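Local atomic coordinates of sensor protein (Shewanella oneidensis, PDB entry 3LIC), a protein that probably senses an extracellular signal through a PDC-fold domain and passes it to a histidine kinase inside the cell. Residues S122-Q127 with F160-V165; A34-L39 with Y149-G154; L89-V94 with Y111-G116. All blocks are in the same frame, centred on the assembly; numbering follows the deposited sequence.

Contact 1: S122-Q127 with F160-V165. With EDO (1,2-ethanediol), chain B.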
loop_
_atom_site.group_PDB
_atom_site.type_symbol
_atom_site.label_atom_id
_atom_site.label_comp_id
_atom_site.label_asym_id
_atom_site.label_seq_id
_atom_site.Cartn_x
_atom_site.Cartn_y
_atom_site.Cartn_z
ATOM N N SER A 122 -10.278 -8.579 8.995
ATOM C CA SER A 122 -10.039 -9.868 9.641
ATOM C C SER A 122 -8.686 -9.896 10.356
ATOM O O SER A 122 -8.603 -10.294 11.532
ATOM C CB SER A 122 -10.059 -10.969 8.603
ATOM O OG SER A 122 -11.306 -11.082 7.977
ATOM N N LYS A 123 -7.620 -9.488 9.669
ATOM C CA LYS A 123 -6.293 -9.620 10.280
ATOM C C LYS A 123 -6.175 -8.755 11.546
ATOM O O LYS A 123 -5.630 -9.174 12.571
ATOM C CB LYS A 123 -5.203 -9.312 9.267
ATOM C CG LYS A 123 -4.843 -10.517 8.446
ATOM C CD LYS A 123 -4.444 -11.665 9.408
ATOM C CE LYS A 123 -3.719 -12.848 8.723
ATOM N NZ LYS A 123 -3.708 -14.036 9.663
ATOM N N ALA A 124 -6.817 -7.592 11.480
ATOM C CA ALA A 124 -6.437 -6.357 12.175
ATOM C C ALA A 124 -7.264 -6.054 13.473
ATOM O O ALA A 124 -6.818 -5.254 14.357
ATOM C CB ALA A 124 -6.550 -5.186 11.161
ATOM N N ILE A 125 -8.452 -6.665 13.587
ATOM C CA ILE A 125 -9.335 -6.422 14.773
ATOM C C ILE A 125 -8.644 -6.766 16.147
ATOM O O ILE A 125 -9.024 -6.236 17.223
ATOM C CB ILE A 125 -10.806 -7.057 14.619
ATOM C CG1 ILE A 125 -11.741 -6.617 15.768
ATOM C CG2 ILE A 125 -10.766 -8.603 14.495
ATOM C CD1 ILE A 125 -11.759 -5.089 16.063
ATOM N N ASN A 126 -7.623 -7.625 16.141
ATOM C CA ASN A 126 -6.751 -7.556 17.325
ATOM C C ASN A 126 -5.216 -7.674 17.190
ATOM O O ASN A 126 -4.580 -8.292 18.016
ATOM C CB ASN A 126 -7.343 -8.277 18.572
ATOM C CG ASN A 126 -7.361 -9.777 18.451
ATOM O OD1 ASN A 126 -7.758 -10.339 17.423
ATOM N ND2 ASN A 126 -6.946 -10.435 19.511
ATOM N N GLN A 127 -4.615 -7.044 16.185
ATOM C CA GLN A 127 -3.147 -6.934 16.186
ATOM C C GLN A 127 -2.696 -5.890 17.207
ATOM O O GLN A 127 -1.643 -6.058 17.896
ATOM C CB GLN A 127 -2.602 -6.573 14.823
ATOM C CG GLN A 127 -1.311 -7.337 14.536
ATOM C CD GLN A 127 -1.381 -8.296 13.312
ATOM O OE1 GLN A 127 -2.461 -8.773 12.909
ATOM N NE2 GLN A 127 -0.209 -8.546 12.706
ATOM N N PHE A 160 -13.198 -2.708 20.068
ATOM C CA PHE A 160 -14.493 -2.685 19.393
ATOM C C PHE A 160 -14.515 -2.269 17.909
ATOM O O PHE A 160 -15.570 -2.209 17.309
ATOM C CB PHE A 160 -15.621 -2.051 20.270
ATOM C CG PHE A 160 -15.337 -0.662 20.794
ATOM C CD1 PHE A 160 -16.147 0.418 20.408
ATOM C CD2 PHE A 160 -14.304 -0.430 21.696
ATOM C CE1 PHE A 160 -15.907 1.721 20.865
ATOM C CE2 PHE A 160 -14.051 0.883 22.179
ATOM C CZ PHE A 160 -14.863 1.965 21.764
ATOM N N GLY A 161 -13.342 -2.032 17.309
ATOM C CA GLY A 161 -13.217 -1.817 15.874
ATOM C C GLY A 161 -11.836 -1.511 15.331
ATOM O O GLY A 161 -10.846 -1.606 16.032
ATOM N N VAL A 162 -11.760 -1.082 14.075
ATOM C CA VAL A 162 -10.503 -0.515 13.525
ATOM C C VAL A 162 -10.758 0.823 12.796
ATOM O O VAL A 162 -11.868 1.076 12.296
ATOM C CB VAL A 162 -9.944 -1.505 12.528
ATOM C CG1 VAL A 162 -9.758 -2.932 13.174
ATOM C CG2 VAL A 162 -10.896 -1.644 11.304
ATOM N N THR A 163 -9.759 1.692 12.722
ATOM C CA THR A 163 -9.770 2.800 11.787
ATOM C C THR A 163 -8.684 2.481 10.739
ATOM O O THR A 163 -7.782 1.679 11.007
ATOM C CB THR A 163 -9.505 4.127 12.451
ATOM O OG1 THR A 163 -8.135 4.194 12.868
ATOM C CG2 THR A 163 -10.382 4.290 13.702
ATOM N N THR A 164 -8.776 3.071 9.555
ATOM C CA THR A 164 -7.952 2.614 8.445
ATOM C C THR A 164 -7.463 3.800 7.708
ATOM O O THR A 164 -8.026 4.884 7.843
ATOM C CB THR A 164 -8.719 1.731 7.406
ATOM O OG1 THR A 164 -9.733 2.505 6.764
ATOM C CG2 THR A 164 -9.313 0.422 8.035
ATOM N N VAL A 165 -6.430 3.619 6.910
ATOM C CA VAL A 165 -6.089 4.621 5.887
ATOM C C VAL A 165 -5.851 3.755 4.630
ATOM O O VAL A 165 -5.227 2.667 4.713
ATOM C CB VAL A 165 -4.837 5.515 6.273
ATOM C CG1 VAL A 165 -4.510 6.514 5.226
ATOM C CG2 VAL A 165 -5.175 6.401 7.455
HETATM C C1 EDO B . -11.091 0.052 4.150
HETATM O O1 EDO B . -10.279 1.178 4.551
HETATM C C2 EDO B . -11.855 0.316 2.855
HETATM O O2 EDO B . -10.928 0.349 1.743
#
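Ile-125 and Val-162 meet where the loop after helix 119-122 lies over one face of the antiparallel sheet of the PDC sensor domain. The Ile-125 side chain leaves its CA alongside strand 161-165 and not straight at it; with CG1 anti to the backbone N (chi1 -172°), its end turns inward and CD1 settles over the backbone of Gly-161, 3.6 Å from both Gly-161 CA and Gly-161 O. Val-162, by contrast, points directly at the loop. Its CG1 branch enters the bend between Ala-124 and Ile-125, 3.9 Å from Ile-125 CA. The same Val-162 CG1 is 4.1 Å from Ile-125 CD1, and Ala-124 CB lies 4.4 Å from Val-162 CG1. The isoleucine thus runs beside the strand while the valine stands up from it, and the contact across the two segments is wholly van der Waals. Trp-120 and Trp-121 of helix 119-122 also touch Val-162, so the apolar patch extends toward the helix. Two residues further along, on the same side of the strand, Thr-164 faces a molecule of 1,2-ethanediol, probably from the crystallisation liquor, which is also bonded to Asp-166 and Tyr-136. Thr-164, whose OG1 also bonds to the backbone N of Ala-76, donates to this diol, with Thr-164 OG1 2.6 Å from O1 of the ethanediol.

Contact 2: A34-L39 with Y149-G154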
loop_
_atom_site.group_PDB
_atom_site.type_symbol
_atom_site.label_atom_id
_atom_site.label_comp_id
_atom_site.label_asym_id
_atom_site.label_seq_id
_atom_site.Cartn_x
_atom_site.Cartn_y
_atom_site.Cartn_z
ATOM N N ALA A 34 1.258 6.424 11.307
ATOM C CA ALA A 34 1.148 7.387 12.401
ATOM C C ALA A 34 -0.218 8.000 12.567
ATOM O O ALA A 34 -0.718 8.124 13.699
ATOM C CB ALA A 34 2.144 8.507 12.213
ATOM N N ASN A 35 -0.811 8.396 11.450
ATOM C CA ASN A 35 -2.171 8.924 11.449
ATOM C C ASN A 35 -3.292 7.956 11.815
ATOM O O ASN A 35 -4.213 8.303 12.511
ATOM C CB ASN A 35 -2.450 9.513 10.082
ATOM C CG ASN A 35 -2.035 10.965 10.015
ATOM O OD1 ASN A 35 -2.825 11.821 9.610
ATOM N ND2 ASN A 35 -0.811 11.262 10.462
ATOM N N THR A 36 -3.239 6.758 11.279
ATOM C CA THR A 36 -4.188 5.728 11.658
ATOM C C THR A 36 -4.008 5.390 13.147
ATOM O O THR A 36 -4.977 5.333 13.879
ATOM C CB THR A 36 -3.990 4.494 10.809
ATOM O OG1 THR A 36 -3.984 4.943 9.470
ATOM C CG2 THR A 36 -5.158 3.488 10.986
ATOM N N GLN A 37 -2.774 5.200 13.588
ATOM C CA GLN A 37 -2.545 4.988 15.015
ATOM C C GLN A 37 -3.090 6.156 15.861
ATOM O O GLN A 37 -3.683 5.945 16.913
ATOM C CB GLN A 37 -1.032 4.733 15.282
ATOM C CG GLN A 37 -0.562 3.422 14.684
ATOM C CD GLN A 37 0.974 3.297 14.723
ATOM O OE1 GLN A 37 1.658 4.172 15.239
ATOM N NE2 GLN A 37 1.512 2.232 14.154
ATOM N N GLY A 38 -2.921 7.385 15.409
ATOM C CA GLY A 38 -3.346 8.541 16.217
ATOM C C GLY A 38 -4.887 8.470 16.301
ATOM O O GLY A 38 -5.480 8.589 17.388
ATOM N N LEU A 39 -5.547 8.187 15.167
ATOM C CA LEU A 39 -7.017 8.177 15.193
ATOM C C LEU A 39 -7.562 7.038 16.079
ATOM O O LEU A 39 -8.468 7.278 16.909
ATOM C CB LEU A 39 -7.641 8.195 13.783
ATOM C CG LEU A 39 -9.166 8.100 13.745
ATOM C CD1 LEU A 39 -9.838 9.271 14.494
ATOM C CD2 LEU A 39 -9.632 8.044 12.243
ATOM N N TYR A 149 -3.894 0.331 5.806
ATOM C CA TYR A 149 -3.312 0.201 7.149
ATOM C C TYR A 149 -4.459 0.399 8.145
ATOM O O TYR A 149 -5.224 1.399 8.074
ATOM C CB TYR A 149 -2.197 1.230 7.396
ATOM C CG TYR A 149 -1.456 0.941 8.698
ATOM C CD1 TYR A 149 -0.555 -0.129 8.785
ATOM C CD2 TYR A 149 -1.657 1.719 9.817
ATOM C CE1 TYR A 149 0.092 -0.392 9.953
ATOM C CE2 TYR A 149 -0.999 1.465 11.016
ATOM C CZ TYR A 149 -0.131 0.404 11.056
ATOM O OH TYR A 149 0.527 0.123 12.220
ATOM N N ALA A 150 -4.633 -0.602 8.994
ATOM C CA ALA A 150 -5.770 -0.691 9.913
ATOM C C ALA A 150 -5.197 -0.823 11.318
ATOM O O ALA A 150 -4.260 -1.606 11.537
ATOM C CB ALA A 150 -6.645 -1.936 9.609
ATOM N N VAL A 151 -5.828 -0.123 12.257
ATOM C CA VAL A 151 -5.464 -0.223 13.658
ATOM C C VAL A 151 -6.680 -0.332 14.591
ATOM O O VAL A 151 -7.477 0.574 14.649
ATOM C CB VAL A 151 -4.734 1.071 14.118
ATOM C CG1 VAL A 151 -4.385 0.946 15.722
ATOM C CG2 VAL A 151 -3.523 1.350 13.209
ATOM N N PRO A 152 -6.768 -1.429 15.383
ATOM C CA PRO A 152 -7.808 -1.706 16.412
ATOM C C PRO A 152 -7.941 -0.552 17.364
ATOM O O PRO A 152 -6.947 0.084 17.633
ATOM C CB PRO A 152 -7.194 -2.851 17.211
ATOM C CG PRO A 152 -6.212 -3.511 16.251
ATOM C CD PRO A 152 -5.786 -2.528 15.251
ATOM N N PHE A 153 -9.129 -0.304 17.912
ATOM C CA PHE A 153 -9.286 0.664 19.034
ATOM C C PHE A 153 -10.157 0.072 20.180
ATOM O O PHE A 153 -10.922 -0.836 19.936
ATOM C CB PHE A 153 -9.817 2.009 18.550
ATOM C CG PHE A 153 -11.112 1.921 17.767
ATOM C CD1 PHE A 153 -12.321 1.761 18.421
ATOM C CD2 PHE A 153 -11.117 2.073 16.411
ATOM C CE1 PHE A 153 -13.515 1.709 17.716
ATOM C CE2 PHE A 153 -12.294 2.040 15.686
ATOM C CZ PHE A 153 -13.499 1.866 16.340
ATOM N N GLY A 154 -10.029 0.607 21.404
ATOM C CA GLY A 154 -10.663 0.075 22.638
ATOM C C GLY A 154 -9.587 -0.209 23.716
ATOM O O GLY A 154 -8.610 0.530 23.802
#
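Thr-36 and Gln-37, consecutive on the long helix 2-46, grip two residues of strand 149-153 in different ways. The Thr-36 methyl CG2 lies anti to the backbone N and is thereby directed at the strand, where it slides past the Val-151 side chain in the opposite sense; the two methyls, Thr-36 CG2 and Val-151 CG2, are 3.5 Å apart. Thr-36 CB meets the edge of the Tyr-149 ring in its plane, 3.8 Å from Tyr-149 CD2, and the hydroxyl bonds back to Ala-32 O in its own helix. Gln-37 works at longer range. Its chain is extended beyond CG (chi2 170°), passing Val-151 CG2 with its CG at 3.9 Å and carrying the amide out to the phenol. There Gln-37 NE2 donates to Tyr-149 OH over 3.0 Å with an N-H...O angle of 151°; the oxygen lies close to the amide plane, although amide and ring are turned 55° apart. The axes of segments 34-39 and 149-153 come within 7.9 Å and run nearly in the same direction. A long N-terminal helix laid along the six-stranded antiparallel sheet of the PDC domain in this way is characteristic of extracellular PDC sensor domains.

Contact 3: L89-V94 with Y111-G116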
loop_
_atom_site.group_PDB
_atom_site.type_symbol
_atom_site.label_atom_id
_atom_site.label_comp_id
_atom_site.label_asym_id
_atom_site.label_seq_id
_atom_site.Cartn_x
_atom_site.Cartn_y
_atom_site.Cartn_z
ATOM N N LEU A 89 -23.657 -4.120 11.244
ATOM C CA LEU A 89 -22.425 -3.696 10.600
ATOM C C LEU A 89 -22.488 -2.196 10.557
ATOM O O LEU A 89 -23.553 -1.621 10.281
ATOM C CB LEU A 89 -22.312 -4.264 9.160
ATOM C CG LEU A 89 -22.191 -5.811 9.025
ATOM C CD1 LEU A 89 -21.960 -6.166 7.591
ATOM C CD2 LEU A 89 -21.069 -6.427 9.914
ATOM N N PHE A 90 -21.385 -1.537 10.867
ATOM C CA PHE A 90 -21.394 -0.093 10.754
ATOM C C PHE A 90 -19.985 0.343 10.436
ATOM O O PHE A 90 -19.080 0.103 11.193
ATOM C CB PHE A 90 -21.922 0.535 12.077
ATOM C CG PHE A 90 -21.924 2.106 12.111
ATOM C CD1 PHE A 90 -22.513 2.855 11.098
ATOM C CD2 PHE A 90 -21.428 2.789 13.226
ATOM C CE1 PHE A 90 -22.539 4.259 11.124
ATOM C CE2 PHE A 90 -21.466 4.202 13.303
ATOM C CZ PHE A 90 -21.997 4.943 12.230
ATOM N N SER A 91 -19.794 0.999 9.298
ATOM C CA SER A 91 -18.468 1.392 8.908
ATOM C C SER A 91 -18.424 2.598 7.992
ATOM O O SER A 91 -18.098 2.515 6.809
ATOM C CB SER A 91 -17.683 0.196 8.384
ATOM O OG SER A 91 -16.486 0.589 7.725
ATOM N N PRO A 92 -18.695 3.775 8.577
ATOM C CA PRO A 92 -18.474 5.024 7.828
ATOM C C PRO A 92 -17.115 5.042 7.116
ATOM O O PRO A 92 -16.116 4.635 7.694
ATOM C CB PRO A 92 -18.477 6.072 8.927
ATOM C CG PRO A 92 -19.398 5.429 10.026
ATOM C CD PRO A 92 -19.075 3.995 9.996
ATOM N N TYR A 93 -17.072 5.587 5.909
ATOM C CA TYR A 93 -15.866 5.571 5.102
ATOM C C TYR A 93 -15.912 6.734 4.134
ATOM O O TYR A 93 -16.936 6.957 3.504
ATOM C CB TYR A 93 -15.861 4.250 4.305
ATOM C CG TYR A 93 -14.771 4.131 3.280
ATOM C CD1 TYR A 93 -13.410 4.076 3.665
ATOM C CD2 TYR A 93 -15.082 4.019 1.920
ATOM C CE1 TYR A 93 -12.390 3.962 2.706
ATOM C CE2 TYR A 93 -14.071 3.885 0.974
ATOM C CZ TYR A 93 -12.753 3.873 1.364
ATOM O OH TYR A 93 -11.794 3.705 0.394
ATOM N N VAL A 94 -14.857 7.537 4.063
ATOM C CA VAL A 94 -14.767 8.618 3.072
ATOM C C VAL A 94 -13.563 8.393 2.133
ATOM O O VAL A 94 -12.501 7.943 2.573
ATOM C CB VAL A 94 -14.678 10.028 3.753
ATOM C CG1 VAL A 94 -14.379 11.141 2.719
ATOM C CG2 VAL A 94 -15.942 10.342 4.571
ATOM N N TYR A 111 -20.174 -3.575 1.766
ATOM C CA TYR A 111 -19.944 -5.000 1.822
ATOM C C TYR A 111 -19.823 -5.421 3.256
ATOM O O TYR A 111 -19.702 -4.584 4.162
ATOM C CB TYR A 111 -18.736 -5.438 0.980
ATOM C CG TYR A 111 -17.425 -4.694 1.249
ATOM C CD1 TYR A 111 -16.706 -4.870 2.461
ATOM C CD2 TYR A 111 -16.891 -3.832 0.301
ATOM C CE1 TYR A 111 -15.485 -4.200 2.701
ATOM C CE2 TYR A 111 -15.649 -3.197 0.520
ATOM C CZ TYR A 111 -14.966 -3.368 1.729
ATOM O OH TYR A 111 -13.737 -2.720 1.922
ATOM N N ASP A 112 -19.945 -6.715 3.475
ATOM C CA ASP A 112 -19.846 -7.240 4.830
ATOM C C ASP A 112 -18.372 -7.382 5.132
ATOM O O ASP A 112 -17.738 -8.394 4.762
ATOM C CB ASP A 112 -20.549 -8.581 4.911
ATOM C CG ASP A 112 -20.419 -9.207 6.260
ATOM O OD1 ASP A 112 -19.824 -8.608 7.181
ATOM O OD2 ASP A 112 -20.927 -10.302 6.421
ATOM N N TYR A 113 -17.817 -6.347 5.774
ATOM C CA TYR A 113 -16.373 -6.263 5.959
ATOM C C TYR A 113 -15.885 -7.398 6.866
ATOM O O TYR A 113 -14.693 -7.682 6.915
ATOM C CB TYR A 113 -15.950 -4.854 6.455
ATOM C CG TYR A 113 -16.762 -4.361 7.624
ATOM C CD1 TYR A 113 -16.376 -4.682 8.927
ATOM C CD2 TYR A 113 -17.902 -3.564 7.441
ATOM C CE1 TYR A 113 -17.072 -4.278 9.976
ATOM C CE2 TYR A 113 -18.624 -3.160 8.522
ATOM C CZ TYR A 113 -18.217 -3.520 9.781
ATOM O OH TYR A 113 -18.886 -3.095 10.917
ATOM N N THR A 114 -16.810 -8.053 7.583
ATOM C CA THR A 114 -16.449 -9.116 8.526
ATOM C C THR A 114 -16.520 -10.543 7.975
ATOM O O THR A 114 -16.268 -11.449 8.713
ATOM C CB THR A 114 -17.421 -9.111 9.743
ATOM O OG1 THR A 114 -18.727 -9.606 9.339
ATOM C CG2 THR A 114 -17.555 -7.701 10.334
ATOM N N ASP A 115 -16.854 -10.760 6.702
ATOM C CA ASP A 115 -17.163 -12.113 6.195
ATOM C C ASP A 115 -15.924 -13.006 5.875
ATOM O O ASP A 115 -16.067 -14.135 5.405
ATOM C CB ASP A 115 -18.034 -12.026 4.943
ATOM C CG ASP A 115 -17.304 -11.386 3.755
ATOM O OD1 ASP A 115 -16.102 -10.975 3.845
ATOM O OD2 ASP A 115 -17.932 -11.250 2.709
ATOM N N GLY A 116 -14.726 -12.481 6.114
ATOM C CA GLY A 116 -13.505 -13.215 5.852
ATOM C C GLY A 116 -12.782 -12.860 4.567
ATOM O O GLY A 116 -11.656 -13.323 4.360
#
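Leu-89 reaches from the approach to strand 92-94 into the type I beta turn from Asp-112 to Asp-115, and its side-chain carbons pass along Tyr-113, Asp-112 and Thr-114. CB starts beside the Tyr-113 ring, with Leu-89 CB 3.9 Å from Tyr-113 CE2. CG, anti to the carbonyl carbon (chi1 -65°), leads on toward Asp-112, and Leu-89 CD1 comes to 3.3 Å from Asp-112 OD1. Leu-89 CD2 lies against the same oxygen and also meets the methyl Thr-114 CG2, at 3.8 Å. Thr-114 N closes an Asx turn on Asp-112 OD1, approaching it from above the carboxylate plane at 3.1 Å. The hydroxyl of Thr-114 adds a second bond, Thr-114 OG1 reaching Asp-112 OD1 on the syn side at 2.6 Å. Tyr-113 supplies the polar link. Its OH accepts from Phe-90 N over 2.9 Å (N-H...O 155°), the donor lying in the ring plane, and is also bonded to Phe-79 O; Ser-91 CB lies obliquely against the ring, 3.5 Å from Tyr-113 CE2. A phenylalanine in place of Tyr-113 would keep the ring but probably leave Phe-90 N and Phe-79 O without this shared hydroxyl. Trp-121 of helix 119-122 meets the Tyr-113 ring edge-to-face. The turn belongs to the loop that links helices 106-109 and 119-122, packed on the residues that lead into strand 92-96, which runs between strands 74-79 and 101-105 in the sheet.

In the fold
From the N terminus, helix 2-46 supplies the first half of contact 2, whose partner strand 145-153 comes more than a hundred residues later. Within that span contact 3 opens and closes, tying the lead into strand 92-96 to the loop between helices 106-109 and 119-122. Contact 1 opens next, just after helix 119-122, but closes only on strand 161-168, past the second half of contact 2, so these two cross. Strands 145-153 and 161-168 are sheet neighbours, and Tyr-149 with Val-165 and Phe-153 with Gly-161 probably join contacts 1 and 2 by backbone hydrogen bonds. Together the three tie helix 2-46 and the loops 111-116 and 122-127 to one antiparallel sheet.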